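Local coordinates for protein-L-isoaspartate O-methyltransferase beta-aspartate methyltransferase (Plasmodium falciparum, PDB 2PBF) that probably helps repair damaged proteins by methylating L-isoaspartyl residues with S-adenosyl-L-methionine as methyl donor, and is seen here with the product S-adenosyl-L-homocysteine bound, at residues A[37-42]-A[51-56]; A[64-69]-A[217-222]; A[100-105]-A[110-115]; A[127-130]-A[135-138]; A[177-182]-A[189-194]. All coordinates share one frame; numbering follows the deposited sequence.

Interaction 1: residues A[37-42]-A[51-56]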
# COMPACT_ATOMS: atom_id res chain seq x y z
N VAL A 37 -4.30 3.29 12.67
CA VAL A 37 -4.44 1.92 12.17
C VAL A 37 -3.59 0.92 12.99
O VAL A 37 -2.39 0.74 12.74
CB VAL A 37 -4.10 1.82 10.62
CG1 VAL A 37 -4.51 0.48 10.09
CG2 VAL A 37 -4.81 2.93 9.83
N ASP A 38 -4.22 0.28 13.98
CA ASP A 38 -3.56 -0.65 14.87
C ASP A 38 -3.18 -1.95 14.15
O ASP A 38 -4.06 -2.69 13.68
CB ASP A 38 -4.47 -0.94 16.08
CG ASP A 38 -3.79 -1.80 17.16
OD1 ASP A 38 -2.86 -2.58 16.86
OD2 ASP A 38 -4.21 -1.71 18.34
N ARG A 39 -1.87 -2.23 14.11
CA ARG A 39 -1.31 -3.40 13.41
C ARG A 39 -1.87 -4.73 13.89
O ARG A 39 -2.06 -5.66 13.09
CB ARG A 39 0.22 -3.38 13.50
CG ARG A 39 0.96 -4.34 12.57
CD ARG A 39 2.49 -4.23 12.74
NE ARG A 39 3.21 -5.39 12.21
CZ ARG A 39 3.53 -5.56 10.91
NH1 ARG A 39 3.21 -4.64 10.02
NH2 ARG A 39 4.17 -6.66 10.52
N GLY A 40 -2.15 -4.82 15.20
CA GLY A 40 -2.78 -6.00 15.81
C GLY A 40 -4.17 -6.37 15.31
O GLY A 40 -4.64 -7.49 15.51
N LYS A 41 -4.82 -5.43 14.64
CA LYS A 41 -6.11 -5.71 13.99
C LYS A 41 -5.90 -6.30 12.58
O LYS A 41 -6.85 -6.72 11.92
CB LYS A 41 -6.97 -4.44 13.94
CG LYS A 41 -7.17 -3.79 15.30
CD LYS A 41 -8.43 -4.30 15.98
CE LYS A 41 -8.94 -3.30 17.01
NZ LYS A 41 -10.41 -3.44 17.26
N TYR A 42 -4.63 -6.34 12.15
CA TYR A 42 -4.25 -6.76 10.80
C TYR A 42 -3.37 -8.02 10.74
O TYR A 42 -3.24 -8.67 9.68
CB TYR A 42 -3.64 -5.57 10.03
CG TYR A 42 -4.73 -4.59 9.74
CD1 TYR A 42 -5.46 -4.65 8.54
CD2 TYR A 42 -5.12 -3.66 10.70
CE1 TYR A 42 -6.52 -3.77 8.30
CE2 TYR A 42 -6.17 -2.79 10.48
CZ TYR A 42 -6.86 -2.85 9.28
OH TYR A 42 -7.89 -1.96 9.09
N THR A 51 9.15 -6.54 12.02
CA THR A 51 9.56 -7.65 11.18
C THR A 51 8.33 -8.03 10.35
O THR A 51 7.21 -7.71 10.77
CB THR A 51 10.02 -8.86 12.03
OG1 THR A 51 10.55 -9.87 11.16
CG2 THR A 51 8.88 -9.46 12.82
N PRO A 52 8.52 -8.67 9.17
CA PRO A 52 7.35 -9.19 8.47
C PRO A 52 6.80 -10.39 9.21
O PRO A 52 7.55 -11.07 9.91
CB PRO A 52 7.93 -9.66 7.11
CG PRO A 52 9.25 -9.07 7.01
CD PRO A 52 9.75 -8.93 8.41
N VAL A 53 5.50 -10.63 9.08
CA VAL A 53 4.85 -11.70 9.83
C VAL A 53 3.98 -12.49 8.85
O VAL A 53 3.10 -11.94 8.17
CB VAL A 53 4.04 -11.16 11.06
CG1 VAL A 53 3.42 -12.29 11.86
CG2 VAL A 53 4.91 -10.30 11.99
N TYR A 54 4.25 -13.78 8.77
CA TYR A 54 3.58 -14.67 7.84
C TYR A 54 2.06 -14.73 7.99
O TYR A 54 1.56 -14.83 9.10
CB TYR A 54 4.14 -16.08 7.95
CG TYR A 54 3.63 -16.98 6.86
CD1 TYR A 54 4.05 -16.82 5.54
CD2 TYR A 54 2.71 -17.99 7.15
CE1 TYR A 54 3.56 -17.66 4.53
CE2 TYR A 54 2.23 -18.83 6.17
CZ TYR A 54 2.64 -18.66 4.86
OH TYR A 54 2.16 -19.51 3.91
N ILE A 55 1.35 -14.67 6.86
CA ILE A 55 -0.10 -14.83 6.86
C ILE A 55 -0.48 -16.22 6.34
O ILE A 55 -0.98 -17.05 7.10
CB ILE A 55 -0.82 -13.72 6.03
CG1 ILE A 55 -0.29 -12.33 6.40
CG2 ILE A 55 -2.33 -13.79 6.26
CD1 ILE A 55 -0.62 -11.22 5.39
N SER A 56 -0.21 -16.46 5.07
CA SER A 56 -0.70 -17.63 4.34
C SER A 56 -0.25 -17.46 2.90
O SER A 56 0.20 -16.37 2.53
CB SER A 56 -2.23 -17.68 4.40
OG SER A 56 -2.78 -16.97 3.30
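Arg39 and the chain at Thr51 and Val53 meet through a single guanidinium branch. The polar approach comes first. Arg39 NH2 lies 3.2 Å from Thr51 O, but the carbonyl stands oblique to the guanidinium plane. The angle is too poor for a hydrogen bond. The apolar approach uses the same nitrogen: Val53 CG2 sits at the guanidinium edge, near its plane, 4.0 Å from Arg39 NH2. Arg39 gets there because its CG is anti to the backbone N (chi1 -167°) and the chain then runs extended to NE.

Bonds within the segment shape the loop that carries Arg39. The Asp38 carboxylate accepts through OD1 from Gly40 N at 2.9 Å, an Asx turn. Lys41 N bonds to Asp38 O and Tyr42 N to Arg39 O in the short 3-10 turn.

Val53 is also paired through its backbone with Ile61, in the small two-stranded sheet beside the S-adenosyl-L-homocysteine site. The other terminal nitrogen, Arg39 NH1, donates to Ser62 O. The Arg39 side chain is about 6 Å from the ligand. Ser62 O probably helps set the direction of the buried guanidinium, while Thr51 O probably adds a favourable electrostatic contact and Val53 an apolar border.

Interaction 2: residues A[64-69]-A[217-222]; sequences PHMHAL and FDVCFV. With SAH (S-adenosyl-L-homocysteine), chain C.
Met66 bends at both chi2 (-40°) and chi3 (-53°), and this curls its methyl group toward Phe221. The Phe221 side chain has CG anti to its own carbonyl carbon, and the far end of its ring meets that methyl. Met66 CE comes in at the ring edge, near its plane, 3.3 Å from Phe221 CZ. The sulfur makes an oblique Met-aromatic contact, with Met66 SD 5.3 Å from the centroid of the Phe221 ring. Met66 CE also touches Val219 CG1 at 4.0 Å. One turn along the helix, the branched end of Leu69 faces the edge of the Phe217 ring. The modelled carbons there are too close to trust in detail.

The contact joins helix 64-74 to the last strand of the large sheet, 212-219, and to the chain that follows it. Both segments also reach the ligand. His67 NE2 donates to SAH O at 2.7 Å, in a nearly straight bond (167°), with the oxygen near the ring plane. Tyr93 stacks on the His67 ring. At the far end of the other segment, Val222 CG2 packs 3.5 Å from SAH C5' and also borders the sulfur.

The chemistry divides the work: apolar and sulfur-aromatic packing joins helix to strand, while one nearly straight bond from His67 helps hold a carboxylate oxygen of the ligand and a valine covers its thioether region.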
# COMPACT_ATOMS: atom_id res chain seq x y z
N PRO A 64 6.62 -3.25 9.85
CA PRO A 64 6.20 -1.89 10.07
C PRO A 64 7.12 -0.81 9.43
O PRO A 64 6.60 0.18 8.95
CB PRO A 64 6.16 -1.77 11.59
CG PRO A 64 5.89 -3.15 12.08
CD PRO A 64 6.54 -4.07 11.08
N HIS A 65 8.43 -1.02 9.38
CA HIS A 65 9.33 0.00 8.81
C HIS A 65 9.09 0.14 7.31
O HIS A 65 9.25 1.22 6.75
CB HIS A 65 10.81 -0.23 9.15
CG HIS A 65 11.37 -1.50 8.59
ND1 HIS A 65 11.80 -2.53 9.39
CD2 HIS A 65 11.52 -1.92 7.32
CE1 HIS A 65 12.21 -3.53 8.63
NE2 HIS A 65 12.05 -3.18 7.37
N MET A 66 8.66 -0.95 6.67
CA MET A 66 8.38 -0.93 5.25
C MET A 66 7.09 -0.22 4.94
O MET A 66 7.05 0.52 3.96
CB MET A 66 8.39 -2.32 4.61
CG MET A 66 9.77 -2.83 4.22
SD MET A 66 10.94 -1.60 3.49
CE MET A 66 9.98 -0.88 2.16
N HIS A 67 6.06 -0.43 5.78
CA HIS A 67 4.83 0.35 5.68
C HIS A 67 5.15 1.82 5.92
O HIS A 67 4.68 2.71 5.18
CB HIS A 67 3.75 -0.08 6.69
CG HIS A 67 3.15 -1.44 6.45
ND1 HIS A 67 2.75 -2.25 7.49
CD2 HIS A 67 2.86 -2.12 5.31
CE1 HIS A 67 2.25 -3.38 7.00
NE2 HIS A 67 2.30 -3.32 5.68
N ALA A 68 5.93 2.10 6.97
CA ALA A 68 6.22 3.49 7.34
C ALA A 68 6.95 4.21 6.21
O ALA A 68 6.60 5.34 5.88
CB ALA A 68 7.03 3.55 8.62
N LEU A 69 7.95 3.55 5.64
CA LEU A 69 8.78 4.12 4.60
C LEU A 69 7.97 4.39 3.32
O LEU A 69 8.08 5.46 2.72
CB LEU A 69 9.99 3.23 4.32
CG LEU A 69 10.63 3.32 2.92
CD1 LEU A 69 11.54 4.56 2.74
CD2 LEU A 69 11.40 2.07 2.66
N PHE A 217 16.53 2.72 -2.59
CA PHE A 217 17.50 1.81 -1.97
C PHE A 217 17.03 0.36 -2.08
O PHE A 217 15.90 0.09 -2.50
CB PHE A 217 17.73 2.19 -0.51
CG PHE A 217 16.47 2.49 0.23
CD1 PHE A 217 15.58 1.48 0.55
CD2 PHE A 217 16.17 3.80 0.60
CE1 PHE A 217 14.42 1.75 1.22
CE2 PHE A 217 14.99 4.08 1.27
CZ PHE A 217 14.12 3.05 1.58
N ASP A 218 17.91 -0.57 -1.70
CA ASP A 218 17.64 -1.98 -1.76
C ASP A 218 16.62 -2.39 -0.70
O ASP A 218 16.63 -1.87 0.42
CB ASP A 218 18.93 -2.78 -1.63
CG ASP A 218 19.94 -2.42 -2.70
OD1 ASP A 218 19.51 -2.26 -3.87
OD2 ASP A 218 21.14 -2.28 -2.38
N VAL A 219 15.74 -3.31 -1.07
CA VAL A 219 14.65 -3.75 -0.21
C VAL A 219 14.43 -5.24 -0.35
O VAL A 219 15.03 -5.88 -1.22
CB VAL A 219 13.30 -2.99 -0.52
CG1 VAL A 219 13.32 -1.58 0.03
CG2 VAL A 219 12.97 -2.99 -2.01
N CYS A 220 13.60 -5.81 0.52
CA CYS A 220 13.21 -7.21 0.46
C CYS A 220 11.67 -7.33 0.50
O CYS A 220 11.03 -7.04 1.52
CB CYS A 220 13.86 -7.99 1.61
SG CYS A 220 15.69 -7.95 1.55
N PHE A 221 11.09 -7.72 -0.63
CA PHE A 221 9.65 -7.87 -0.76
C PHE A 221 9.32 -9.23 -1.34
O PHE A 221 10.13 -9.81 -2.03
CB PHE A 221 9.10 -6.82 -1.71
CG PHE A 221 8.88 -5.47 -1.09
CD1 PHE A 221 7.59 -5.06 -0.72
CD2 PHE A 221 9.94 -4.60 -0.90
CE1 PHE A 221 7.36 -3.82 -0.17
CE2 PHE A 221 9.73 -3.35 -0.33
CZ PHE A 221 8.45 -2.95 0.03
N VAL A 222 8.12 -9.72 -1.05
CA VAL A 222 7.59 -10.88 -1.76
C VAL A 222 7.48 -10.49 -3.25
O VAL A 222 7.41 -9.31 -3.59
CB VAL A 222 6.22 -11.40 -1.17
CG1 VAL A 222 6.06 -11.09 0.34
CG2 VAL A 222 5.02 -10.84 -1.92
N SAH C . 0.94 -4.36 1.63
CA SAH C . 0.84 -5.80 2.00
CB SAH C . 1.96 -6.55 1.34
CG SAH C . 1.60 -8.03 1.31
SD SAH C . 2.88 -9.01 0.52
C SAH C . 0.83 -6.04 3.51
O SAH C . 1.65 -5.44 4.21
OXT SAH C . 0.01 -6.83 4.04
C5' SAH C . 2.45 -8.60 -1.19
C4' SAH C . 1.07 -9.06 -1.66
O4' SAH C . 1.05 -8.94 -3.06
C3' SAH C . 0.67 -10.49 -1.36
O3' SAH C . -0.52 -10.49 -0.59
C2' SAH C . 0.47 -11.14 -2.73
O2' SAH C . -0.59 -12.06 -2.74
C1' SAH C . 0.18 -9.92 -3.58
N9 SAH C . 0.50 -10.06 -5.02
C8 SAH C . 1.57 -10.71 -5.56
N7 SAH C . 1.53 -10.55 -6.90
C5 SAH C . 0.43 -9.84 -7.24
C6 SAH C . -0.10 -9.43 -8.47
N6 SAH C . 0.48 -9.72 -9.63
N1 SAH C . -1.24 -8.67 -8.49
C2 SAH C . -1.87 -8.34 -7.30
N3 SAH C . -1.34 -8.77 -6.11
C4 SAH C . -0.21 -9.51 -6.07

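Interaction 3: residues A[100-105]-A[110-115]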
# COMPACT_ATOMS: atom_id res chain seq x y z
N ILE A 100 -7.52 6.30 5.42
CA ILE A 100 -7.48 7.20 6.56
C ILE A 100 -6.89 8.54 6.19
O ILE A 100 -7.50 9.58 6.46
CB ILE A 100 -6.71 6.60 7.77
CG1 ILE A 100 -7.60 5.61 8.50
CG2 ILE A 100 -6.24 7.71 8.76
CD1 ILE A 100 -8.99 6.13 8.79
N LYS A 101 -5.74 8.52 5.53
CA LYS A 101 -5.05 9.74 5.16
C LYS A 101 -5.86 10.58 4.17
O LYS A 101 -5.79 11.82 4.15
CB LYS A 101 -3.69 9.39 4.54
CG LYS A 101 -2.60 10.29 5.02
CD LYS A 101 -2.43 11.44 4.11
CE LYS A 101 -1.78 12.61 4.78
NZ LYS A 101 -1.74 13.73 3.77
N MET A 102 -6.61 9.88 3.32
CA MET A 102 -7.37 10.53 2.27
C MET A 102 -8.83 10.78 2.66
O MET A 102 -9.62 11.30 1.88
CB MET A 102 -7.28 9.68 0.99
CG MET A 102 -5.88 9.67 0.36
SD MET A 102 -5.67 8.34 -0.84
CE MET A 102 -6.40 9.11 -2.26
N ASN A 103 -9.21 10.36 3.87
CA ASN A 103 -10.54 10.58 4.39
C ASN A 103 -11.64 10.14 3.45
O ASN A 103 -12.57 10.91 3.17
CB ASN A 103 -10.73 12.06 4.78
CG ASN A 103 -11.82 12.27 5.84
OD1 ASN A 103 -12.55 11.34 6.25
ND2 ASN A 103 -11.94 13.51 6.28
N VAL A 104 -11.54 8.91 2.94
CA VAL A 104 -12.58 8.34 2.09
C VAL A 104 -13.95 8.36 2.75
O VAL A 104 -14.98 8.35 2.06
CB VAL A 104 -12.25 6.90 1.60
CG1 VAL A 104 -11.03 6.91 0.70
CG2 VAL A 104 -12.06 5.99 2.78
N LEU A 105 -13.98 8.40 4.08
CA LEU A 105 -15.26 8.37 4.82
C LEU A 105 -16.05 9.68 4.71
O LEU A 105 -17.28 9.65 4.55
CB LEU A 105 -15.03 7.99 6.29
CG LEU A 105 -14.73 6.53 6.64
CD1 LEU A 105 -14.37 6.41 8.14
CD2 LEU A 105 -15.89 5.61 6.29
N SER A 110 -12.37 11.37 -2.74
CA SER A 110 -11.27 10.46 -2.39
C SER A 110 -11.63 9.07 -2.87
O SER A 110 -12.79 8.65 -2.79
CB SER A 110 -11.07 10.41 -0.89
OG SER A 110 -10.43 11.58 -0.44
N TYR A 111 -10.64 8.37 -3.41
CA TYR A 111 -10.86 7.02 -3.82
C TYR A 111 -9.66 6.12 -3.48
O TYR A 111 -8.51 6.45 -3.80
CB TYR A 111 -11.16 7.02 -5.30
CG TYR A 111 -11.57 5.69 -5.85
CD1 TYR A 111 -12.86 5.20 -5.64
CD2 TYR A 111 -10.68 4.92 -6.57
CE1 TYR A 111 -13.24 3.95 -6.16
CE2 TYR A 111 -11.04 3.69 -7.07
CZ TYR A 111 -12.32 3.21 -6.87
OH TYR A 111 -12.66 1.99 -7.41
N VAL A 112 -9.93 4.98 -2.84
CA VAL A 112 -8.88 4.00 -2.52
C VAL A 112 -9.27 2.59 -2.95
O VAL A 112 -10.36 2.10 -2.62
CB VAL A 112 -8.50 4.04 -1.03
CG1 VAL A 112 -7.35 3.04 -0.70
CG2 VAL A 112 -8.10 5.45 -0.61
N ILE A 113 -8.38 1.92 -3.69
CA ILE A 113 -8.65 0.55 -4.12
C ILE A 113 -7.45 -0.35 -3.79
O ILE A 113 -6.32 0.05 -4.02
CB ILE A 113 -9.12 0.47 -5.64
CG1 ILE A 113 -9.63 -0.92 -6.01
CG2 ILE A 113 -8.04 0.86 -6.63
CD1 ILE A 113 -10.26 -0.98 -7.44
N GLY A 114 -7.71 -1.51 -3.19
CA GLY A 114 -6.68 -2.53 -3.01
C GLY A 114 -6.88 -3.66 -4.01
O GLY A 114 -7.98 -4.16 -4.17
N LEU A 115 -5.82 -4.05 -4.70
CA LEU A 115 -5.87 -5.24 -5.56
C LEU A 115 -5.03 -6.34 -4.94
O LEU A 115 -3.87 -6.11 -4.57
CB LEU A 115 -5.32 -4.93 -6.95
CG LEU A 115 -6.23 -4.52 -8.11
CD1 LEU A 115 -7.32 -3.50 -7.75
CD2 LEU A 115 -5.36 -4.00 -9.25
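Met102 and Ser110 meet where a beta-alpha-beta unit turns from helix 93-101 into strand 111-116. This unit belongs to the Rossmann-like methyltransferase fold. The helix ends in a Schellman motif, with Asn103 at positive phi.

The Met102 side chain runs from this end along the start of the strand. Its CB lies 3.9 Å from Ser110 OG. The chain stays extended at chi2 (164°), so SD is carried forward to Val112 CG2, at 3.8 Å. The bend at chi3 (83°) then turns the methyl aside, and Met102 CE ends 3.7 Å from Tyr111 O. Ala84 of strand 83-87 also touches this side chain.

Val104 approaches Val112 at about a right angle. Val104 CG1 packs on Val112 CG2 at 3.5 Å and on Ser110 CB at 3.8 Å. Val112 CG2 is thus shared by the sulfur of Met102 and the methyl of Val104. Val112 also touches Thr95 and Met98 of the helix and Phe142 of the next strand.

The polar link is local and buried. Ser110 OG hydrogen-bonds with Gly81 N as well as with Met102 O, so the hydroxyl joins the helix end to the chain that leads into strand 83-87. The Ser110 OG to Met102 O hydrogen bond, with the hydroxyl as donor, is modelled at 2.5 Å, so short that its exact length is doubtful.

Interaction 4: residues A[127-130]-A[135-138]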
# COMPACT_ATOMS: atom_id res chain seq x y z
N GLU A 127 -11.79 -9.27 6.49
CA GLU A 127 -12.10 -9.62 7.87
C GLU A 127 -11.42 -8.68 8.87
O GLU A 127 -11.99 -8.33 9.88
CB GLU A 127 -11.71 -11.07 8.16
CG GLU A 127 -12.88 -12.04 8.12
CD GLU A 127 -13.85 -11.84 9.29
OE1 GLU A 127 -14.90 -11.17 9.10
OE2 GLU A 127 -13.57 -12.33 10.41
N ASN A 128 -10.17 -8.32 8.57
CA ASN A 128 -9.39 -7.38 9.35
C ASN A 128 -10.09 -6.04 9.39
O ASN A 128 -10.15 -5.41 10.44
CB ASN A 128 -8.01 -7.19 8.68
CG ASN A 128 -7.10 -8.40 8.83
OD1 ASN A 128 -7.35 -9.33 9.61
ND2 ASN A 128 -6.01 -8.38 8.10
N ILE A 129 -10.62 -5.61 8.25
CA ILE A 129 -11.23 -4.29 8.15
C ILE A 129 -12.58 -4.25 8.85
O ILE A 129 -12.90 -3.27 9.54
CB ILE A 129 -11.32 -3.79 6.68
CG1 ILE A 129 -9.90 -3.70 6.08
CG2 ILE A 129 -12.03 -2.42 6.65
CD1 ILE A 129 -9.81 -3.83 4.57
N LYS A 130 -13.36 -5.32 8.71
CA LYS A 130 -14.59 -5.49 9.48
C LYS A 130 -14.33 -5.28 10.98
O LYS A 130 -15.04 -4.51 11.62
CB LYS A 130 -15.26 -6.84 9.23
CG LYS A 130 -15.73 -7.07 7.79
CD LYS A 130 -17.06 -7.86 7.69
CE LYS A 130 -17.73 -7.66 6.31
NZ LYS A 130 -18.87 -8.60 6.02
N GLU A 135 -16.96 0.52 8.86
CA GLU A 135 -17.53 1.60 8.08
C GLU A 135 -16.94 1.69 6.66
O GLU A 135 -17.62 2.10 5.73
CB GLU A 135 -17.39 2.93 8.83
CG GLU A 135 -15.95 3.37 9.14
CD GLU A 135 -15.43 2.92 10.51
OE1 GLU A 135 -15.88 1.89 11.03
OE2 GLU A 135 -14.55 3.63 11.07
N LEU A 136 -15.68 1.26 6.52
CA LEU A 136 -14.99 1.20 5.24
C LEU A 136 -15.61 0.25 4.20
O LEU A 136 -15.42 0.44 3.02
CB LEU A 136 -13.50 0.86 5.45
CG LEU A 136 -12.60 1.94 6.09
CD1 LEU A 136 -11.13 1.52 6.12
CD2 LEU A 136 -12.75 3.26 5.36
N LEU A 137 -16.34 -0.77 4.62
CA LEU A 137 -16.89 -1.67 3.59
C LEU A 137 -18.37 -1.40 3.34
O LEU A 137 -19.08 -2.23 2.76
CB LEU A 137 -16.59 -3.15 3.86
CG LEU A 137 -15.32 -3.48 4.64
CD1 LEU A 137 -15.73 -3.81 6.06
CD2 LEU A 137 -14.56 -4.63 4.04
N LYS A 138 -18.80 -0.22 3.76
CA LYS A 138 -20.14 0.28 3.47
C LYS A 138 -20.10 1.39 2.40
O LYS A 138 -21.14 1.85 1.94
CB LYS A 138 -20.80 0.81 4.75
CG LYS A 138 -21.08 -0.25 5.84
CD LYS A 138 -21.85 -1.48 5.30
CE LYS A 138 -22.06 -2.54 6.38
NZ LYS A 138 -23.24 -2.26 7.28
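Ile129 packs against Leu136 and Leu137 where helix 119-132 gives way to a 3-10 turn. The 3-10 turn after the helix leads toward strand 142-146, an edge strand of the Rossmann-like sheet.

The tightly enclosed part is the buried side. Ile129 CG2 is its centre. With CG1 beside the backbone N (chi1 -60°), the Ile129 CG2 methyl faces the turn and lies 3.8 Å from Leu136 CB. Leu136 CD1 also borders it, at 4.1 Å, and the two side chains cross at about a right angle. Beyond them the core continues: Phe142 and Val96 touch both Ile129 and Leu136.

The outer side, formed by Leu137 and Lys130, is less enclosed but no less close. Leu137 is only partly buried, and its first torsion (chi1 -28°) is far from a staggered value. It reaches back obliquely to the helix, where Leu137 CG and CD1 each lie 4.0 Å from Ile129 CG2. Lys130 is exposed and joins through its aliphatic part. No hydrogen bond or salt bridge crosses between the segments; the contact is packing. At the rim, Leu137 CD1 rests 3.7 Å from Lys130 CG and 3.9 Å from Lys130 N.

Interaction 5: residues A[177-182]-A[189-194]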
# COMPACT_ATOMS: atom_id res chain seq x y z
N GLU A 177 4.15 -1.75 -17.31
CA GLU A 177 3.74 -0.57 -18.08
C GLU A 177 2.31 -0.11 -17.74
O GLU A 177 2.03 1.10 -17.76
CB GLU A 177 3.94 -0.83 -19.58
CG GLU A 177 3.94 0.40 -20.48
CD GLU A 177 4.82 1.55 -19.98
OE1 GLU A 177 5.81 1.30 -19.26
OE2 GLU A 177 4.50 2.72 -20.33
N ILE A 178 1.42 -1.05 -17.42
CA ILE A 178 0.11 -0.71 -16.85
C ILE A 178 0.19 0.27 -15.67
O ILE A 178 -0.56 1.25 -15.62
CB ILE A 178 -0.71 -1.96 -16.41
CG1 ILE A 178 -2.03 -1.49 -15.81
CG2 ILE A 178 0.06 -2.85 -15.42
CD1 ILE A 178 -3.10 -2.53 -15.77
N LEU A 179 1.10 0.01 -14.73
CA LEU A 179 1.23 0.89 -13.58
C LEU A 179 1.66 2.27 -14.06
O LEU A 179 1.17 3.27 -13.55
CB LEU A 179 2.14 0.30 -12.49
CG LEU A 179 1.64 -1.04 -11.88
CD1 LEU A 179 2.62 -1.67 -10.94
CD2 LEU A 179 0.30 -0.90 -11.20
N VAL A 180 2.52 2.32 -15.08
CA VAL A 180 2.88 3.60 -15.72
C VAL A 180 1.66 4.27 -16.37
O VAL A 180 1.53 5.50 -16.34
CB VAL A 180 4.06 3.44 -16.74
CG1 VAL A 180 4.19 4.66 -17.66
CG2 VAL A 180 5.34 3.20 -16.01
N ASP A 181 0.78 3.48 -16.96
CA ASP A 181 -0.41 4.04 -17.60
C ASP A 181 -1.50 4.44 -16.62
O ASP A 181 -2.34 5.28 -16.93
CB ASP A 181 -0.96 3.07 -18.65
CG ASP A 181 -0.02 2.90 -19.84
OD1 ASP A 181 0.89 3.75 -20.00
OD2 ASP A 181 -0.19 1.93 -20.58
N LEU A 182 -1.50 3.82 -15.45
CA LEU A 182 -2.51 4.09 -14.43
C LEU A 182 -2.16 5.35 -13.68
O LEU A 182 -2.97 5.88 -12.95
CB LEU A 182 -2.65 2.89 -13.49
CG LEU A 182 -3.41 1.66 -14.00
CD1 LEU A 182 -3.53 0.63 -12.89
CD2 LEU A 182 -4.80 1.99 -14.54
N LEU A 189 4.48 6.67 -7.88
CA LEU A 189 4.41 5.21 -7.85
C LEU A 189 5.64 4.74 -7.09
O LEU A 189 6.77 5.13 -7.42
CB LEU A 189 4.48 4.63 -9.26
CG LEU A 189 3.95 3.30 -9.83
CD1 LEU A 189 4.58 3.12 -11.24
CD2 LEU A 189 4.16 2.04 -9.01
N ILE A 190 5.40 3.95 -6.05
CA ILE A 190 6.44 3.33 -5.22
C ILE A 190 6.41 1.83 -5.51
O ILE A 190 5.40 1.18 -5.33
CB ILE A 190 6.15 3.58 -3.71
CG1 ILE A 190 6.32 5.06 -3.36
CG2 ILE A 190 6.98 2.64 -2.79
CD1 ILE A 190 7.73 5.58 -3.54
N ILE A 191 7.53 1.30 -5.97
CA ILE A 191 7.55 -0.08 -6.41
C ILE A 191 8.94 -0.71 -6.29
O ILE A 191 9.92 -0.08 -6.66
CB ILE A 191 7.01 -0.20 -7.88
CG1 ILE A 191 7.12 -1.63 -8.40
CG2 ILE A 191 7.70 0.84 -8.82
CD1 ILE A 191 6.41 -1.85 -9.74
N PRO A 192 9.03 -1.94 -5.76
CA PRO A 192 10.33 -2.63 -5.84
C PRO A 192 10.51 -3.27 -7.22
O PRO A 192 9.61 -3.94 -7.70
CB PRO A 192 10.23 -3.71 -4.75
CG PRO A 192 8.91 -3.39 -3.98
CD PRO A 192 8.04 -2.76 -5.03
N ILE A 193 11.67 -3.06 -7.84
CA ILE A 193 12.00 -3.73 -9.12
C ILE A 193 13.32 -4.52 -8.98
O ILE A 193 14.31 -3.98 -8.48
CB ILE A 193 12.02 -2.72 -10.31
CG1 ILE A 193 10.66 -2.00 -10.43
CG2 ILE A 193 12.39 -3.42 -11.65
CD1 ILE A 193 10.70 -0.65 -11.07
N GLU A 194 13.30 -5.81 -9.35
CA GLU A 194 14.53 -6.62 -9.41
C GLU A 194 15.54 -5.97 -10.36
O GLU A 194 15.33 -5.88 -11.58
CB GLU A 194 14.28 -8.03 -9.93
CG GLU A 194 13.21 -8.88 -9.30
CD GLU A 194 13.01 -10.20 -10.07
OE1 GLU A 194 13.79 -10.48 -11.03
OE2 GLU A 194 12.09 -10.97 -9.72
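A short helix packed on one face of the central sheet defines this contact. In the Rossmann-like methyltransferase fold, helix 177-182 follows strand 163-168 and precedes strand 187-195. The three elements form a beta-alpha-beta crossover, since the two strands are parallel neighbours. The helix runs nearly antiparallel to strand 189-194, at 168°, and their axes approach to 10.3 Å. That spacing is filled by side chains.

Leu179 points from the helix toward the strand. It meets two strand residues on the same face, Leu189 and Ile191. Leu189 CD1 reaches the CB of Leu179, at 3.9 Å. The same methyl comes within 4.1 Å of Leu179 O and 4.4 Å of Val180 N, so it rests against the helix backbone as well. Leu189 has CG anti to its backbone N (chi1 -155°) and an extended second torsion (chi2 -168°), which carries the methyl this far. Farther out, Leu179 CD1 touches Ile191 CD1 at 4.0 Å, and these two side chains meet obliquely. The side-chain contacts are apolar, and no hydrogen bond crosses between the segments.

Val168 of strand 163-168 touches Leu179, Leu189 and Ile191 and so completes the cluster. Ile190 points to the other side of the sheet, where it meets Ser70, Arg73 and Leu74 of helix 64-74. Strand 187-195 thus lies between 163-168 and 198-205, with helix 177-182 on one face and helix 64-74 on the other.

Interactions 1 and 2 meet beside the bound S-adenosyl-L-homocysteine: Arg39 CZ lies 3.4 Å from Pro64 CD, and Arg39 NH1 lies 3.4 Å from His67 CE1, in the ring that bonds the ligand. Interaction 2 also touches interaction 5, where Phe221 CD2 packs 3.5 Å from Pro192 CG. Interactions 3 and 4 have centres about 12 Å apart and join through Val104 CG2 and Leu136 CD2, at 3.8 Å. Tyr42 OH and Ile129 CG1, 4.0 Å apart, connect interaction 1 to interaction 4. Interactions 2, 3 and 5 share the large sheet. Interactions 4 and 5 lie on opposite sides of the chain's centre, their centres about 27 Å apart.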